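Local coordinates for protein transcription elongation factor SPT6 (Candida glabrata, PDB 3GXW) that probably acts as a histone H3-H4 chaperone that maintains chromatin structure during transcription elongation by RNA polymerase II, and is represented here by an SH2 domain, at residues H10-P15 with R30-I35. The protein carries 2 engineered substitutions. Numbering follows the deposited sequence.
Sequences HPYYFP and RGDFVI
The carbonyl oxygen of I35 takes a hydrogen bond from F14 N, 2.9 Å away and nearly in line with the carbonyl bond (C=O...N 175°), and a weaker CA-H...O contact from Y13, whose CA lies 3.3 Å from I35 O. At the other end of the same residue, I35 N donates to Y12 O at 2.9 Å, tilted from the carbonyl plane. Two bonds from one residue to the neighbours of Y13 make a single bridge with the hydrogen-bonding pattern of a parallel pair, at an outermost strand of the antiparallel sheet. Upstream, H10 to Y13 form a type I turn; H10 ND1 accepts the N-H of Y12 in the imidazole plane, 3.1 Å from Y12 N, while H10 NE2 is hydrogen-bonded to D87. The Y12 ring lies over one face of F33 in an offset stack, centroids 4.6 Å apart and planes at 14°. F33 CG sits between its backbone N and carbonyl carbon (chi1 63°), which brings F33 CE1 and CZ against the face of Y12 at CD2 and CE2. The CD2 edge of Y12 meets F33 O in the ring plane, with CD2 3.4 Å from the oxygen. In this SH2 domain F33-V34-I35 open strand 33-37 and correspond to the first three positions of the FLVR motif, whose arginine typically binds phosphotyrosine in SH2 relatives. F33 and Y12 also pack on helix 86-99. V34 faces helix 18-25, and its CG1 presses obliquely on the F14 ring, 3.3 Å from CD2. At the far end of Y12, a water joins the phenol OH to D32: it donates to D32 OD1 at 2.7 Å, and OD1 also accepts the N-H of F33 in a bent bond on its anti side.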
loop_
_atom_site.group_PDB
_atom_site.type_symbol
_atom_site.label_atom_id
_atom_site.label_comp_id
_atom_site.label_asym_id
_atom_site.label_seq_id
_atom_site.Cartn_x
_atom_site.Cartn_y
_atom_site.Cartn_z
ATOM N N HIS A 10 -4.014 4.427 10.218
ATOM C CA HIS A 10 -3.777 5.278 9.063
ATOM C C HIS A 10 -4.994 5.292 8.144
ATOM O O HIS A 10 -5.619 4.262 7.904
ATOM C CB HIS A 10 -2.544 4.806 8.289
ATOM C CG HIS A 10 -1.991 5.845 7.365
ATOM N ND1 HIS A 10 -2.634 6.232 6.209
ATOM C CD2 HIS A 10 -0.892 6.628 7.465
ATOM C CE1 HIS A 10 -1.955 7.211 5.637
ATOM N NE2 HIS A 10 -0.894 7.471 6.380
ATOM N N PRO A 11 -5.357 6.473 7.625
ATOM C CA PRO A 11 -6.512 6.579 6.729
ATOM C C PRO A 11 -6.524 5.604 5.548
ATOM O O PRO A 11 -7.591 5.174 5.114
ATOM C CB PRO A 11 -6.458 8.037 6.285
ATOM C CG PRO A 11 -5.981 8.720 7.525
ATOM C CD PRO A 11 -4.846 7.813 7.975
ATOM N N TYR A 12 -5.353 5.241 5.035
ATOM C CA TYR A 12 -5.295 4.321 3.899
ATOM C C TYR A 12 -5.187 2.856 4.271
ATOM O O TYR A 12 -5.090 1.998 3.399
ATOM C CB TYR A 12 -4.153 4.682 2.947
ATOM C CG TYR A 12 -4.545 5.729 1.932
ATOM C CD1 TYR A 12 -4.557 7.083 2.264
ATOM C CD2 TYR A 12 -4.966 5.360 0.655
ATOM C CE1 TYR A 12 -4.986 8.049 1.342
ATOM C CE2 TYR A 12 -5.397 6.312 -0.266
ATOM C CZ TYR A 12 -5.405 7.650 0.085
ATOM O OH TYR A 12 -5.852 8.583 -0.819
ATOM N N TYR A 13 -5.205 2.563 5.563
ATOM C CA TYR A 13 -5.128 1.177 5.995
ATOM C C TYR A 13 -6.535 0.583 5.998
ATOM O O TYR A 13 -7.488 1.220 6.446
ATOM C CB TYR A 13 -4.532 1.080 7.398
ATOM C CG TYR A 13 -4.587 -0.318 7.965
ATOM C CD1 TYR A 13 -3.635 -1.273 7.616
ATOM C CD2 TYR A 13 -5.623 -0.698 8.815
ATOM C CE1 TYR A 13 -3.715 -2.579 8.101
ATOM C CE2 TYR A 13 -5.715 -1.996 9.303
ATOM C CZ TYR A 13 -4.760 -2.930 8.943
ATOM O OH TYR A 13 -4.858 -4.217 9.418
ATOM N N PHE A 14 -6.658 -0.635 5.484
ATOM C CA PHE A 14 -7.938 -1.329 5.439
ATOM C C PHE A 14 -7.749 -2.766 5.925
ATOM O O PHE A 14 -6.724 -3.388 5.647
ATOM C CB PHE A 14 -8.492 -1.324 4.013
ATOM C CG PHE A 14 -9.005 0.021 3.563
ATOM C CD1 PHE A 14 -10.338 0.371 3.754
ATOM C CD2 PHE A 14 -8.149 0.942 2.962
ATOM C CE1 PHE A 14 -10.813 1.623 3.353
ATOM C CE2 PHE A 14 -8.613 2.193 2.558
ATOM C CZ PHE A 14 -9.947 2.533 2.755
ATOM N N PRO A 15 -8.731 -3.302 6.670
ATOM C CA PRO A 15 -8.686 -4.669 7.205
ATOM C C PRO A 15 -9.114 -5.682 6.149
ATOM O O PRO A 15 -9.994 -6.507 6.388
ATOM C CB PRO A 15 -9.670 -4.608 8.366
ATOM C CG PRO A 15 -10.721 -3.695 7.833
ATOM C CD PRO A 15 -9.910 -2.581 7.185
ATOM N N ARG A 30 -8.026 4.841 -11.434
ATOM C CA ARG A 30 -6.733 4.233 -11.699
ATOM C C ARG A 30 -5.695 4.786 -10.728
ATOM O O ARG A 30 -5.616 5.996 -10.507
ATOM C CB ARG A 30 -6.301 4.525 -13.137
ATOM C CG ARG A 30 -4.967 3.915 -13.519
ATOM C CD ARG A 30 -4.556 4.309 -14.938
ATOM N NE ARG A 30 -5.569 3.969 -15.935
ATOM C CZ ARG A 30 -5.397 4.093 -17.250
ATOM N NH1 ARG A 30 -4.248 4.548 -17.734
ATOM N NH2 ARG A 30 -6.378 3.770 -18.084
ATOM N N GLY A 31 -4.904 3.895 -10.141
ATOM C CA GLY A 31 -3.882 4.327 -9.208
ATOM C C GLY A 31 -4.307 4.347 -7.752
ATOM O O GLY A 31 -3.458 4.519 -6.871
ATOM N N ASP A 32 -5.602 4.184 -7.480
ATOM C CA ASP A 32 -6.058 4.188 -6.092
ATOM C C ASP A 32 -5.477 2.943 -5.426
ATOM O O ASP A 32 -5.207 1.945 -6.097
ATOM C CB ASP A 32 -7.582 4.182 -5.995
ATOM C CG ASP A 32 -8.086 4.917 -4.752
ATOM O OD1 ASP A 32 -7.294 5.086 -3.795
ATOM O OD2 ASP A 32 -9.267 5.324 -4.724
ATOM N N PHE A 33 -5.304 2.997 -4.110
ATOM C CA PHE A 33 -4.681 1.891 -3.383
ATOM C C PHE A 33 -5.081 1.825 -1.915
ATOM O O PHE A 33 -5.714 2.734 -1.388
ATOM C CB PHE A 33 -3.172 2.079 -3.433
ATOM C CG PHE A 33 -2.707 3.336 -2.741
ATOM C CD1 PHE A 33 -2.290 3.305 -1.417
ATOM C CD2 PHE A 33 -2.724 4.558 -3.405
ATOM C CE1 PHE A 33 -1.898 4.472 -0.759
ATOM C CE2 PHE A 33 -2.332 5.737 -2.754
ATOM C CZ PHE A 33 -1.920 5.691 -1.429
ATOM N N VAL A 34 -4.666 0.741 -1.264
ATOM C CA VAL A 34 -4.917 0.530 0.153
ATOM C C VAL A 34 -3.698 -0.164 0.751
ATOM O O VAL A 34 -2.918 -0.801 0.030
ATOM C CB VAL A 34 -6.157 -0.367 0.413
ATOM C CG1 VAL A 34 -7.396 0.264 -0.194
ATOM C CG2 VAL A 34 -5.933 -1.764 -0.152
ATOM N N ILE A 35 -3.532 -0.014 2.060
ATOM C CA ILE A 35 -2.444 -0.660 2.784
ATOM C C ILE A 35 -3.141 -1.723 3.629
ATOM O O ILE A 35 -4.202 -1.465 4.192
ATOM C CB ILE A 35 -1.714 0.319 3.724
ATOM C CG1 ILE A 35 -1.243 1.556 2.943
ATOM C CG2 ILE A 35 -0.519 -0.394 4.372
ATOM C CD1 ILE A 35 -0.182 1.278 1.914
HETATM O O HOH W 1 -7.587 7.472 -2.627
#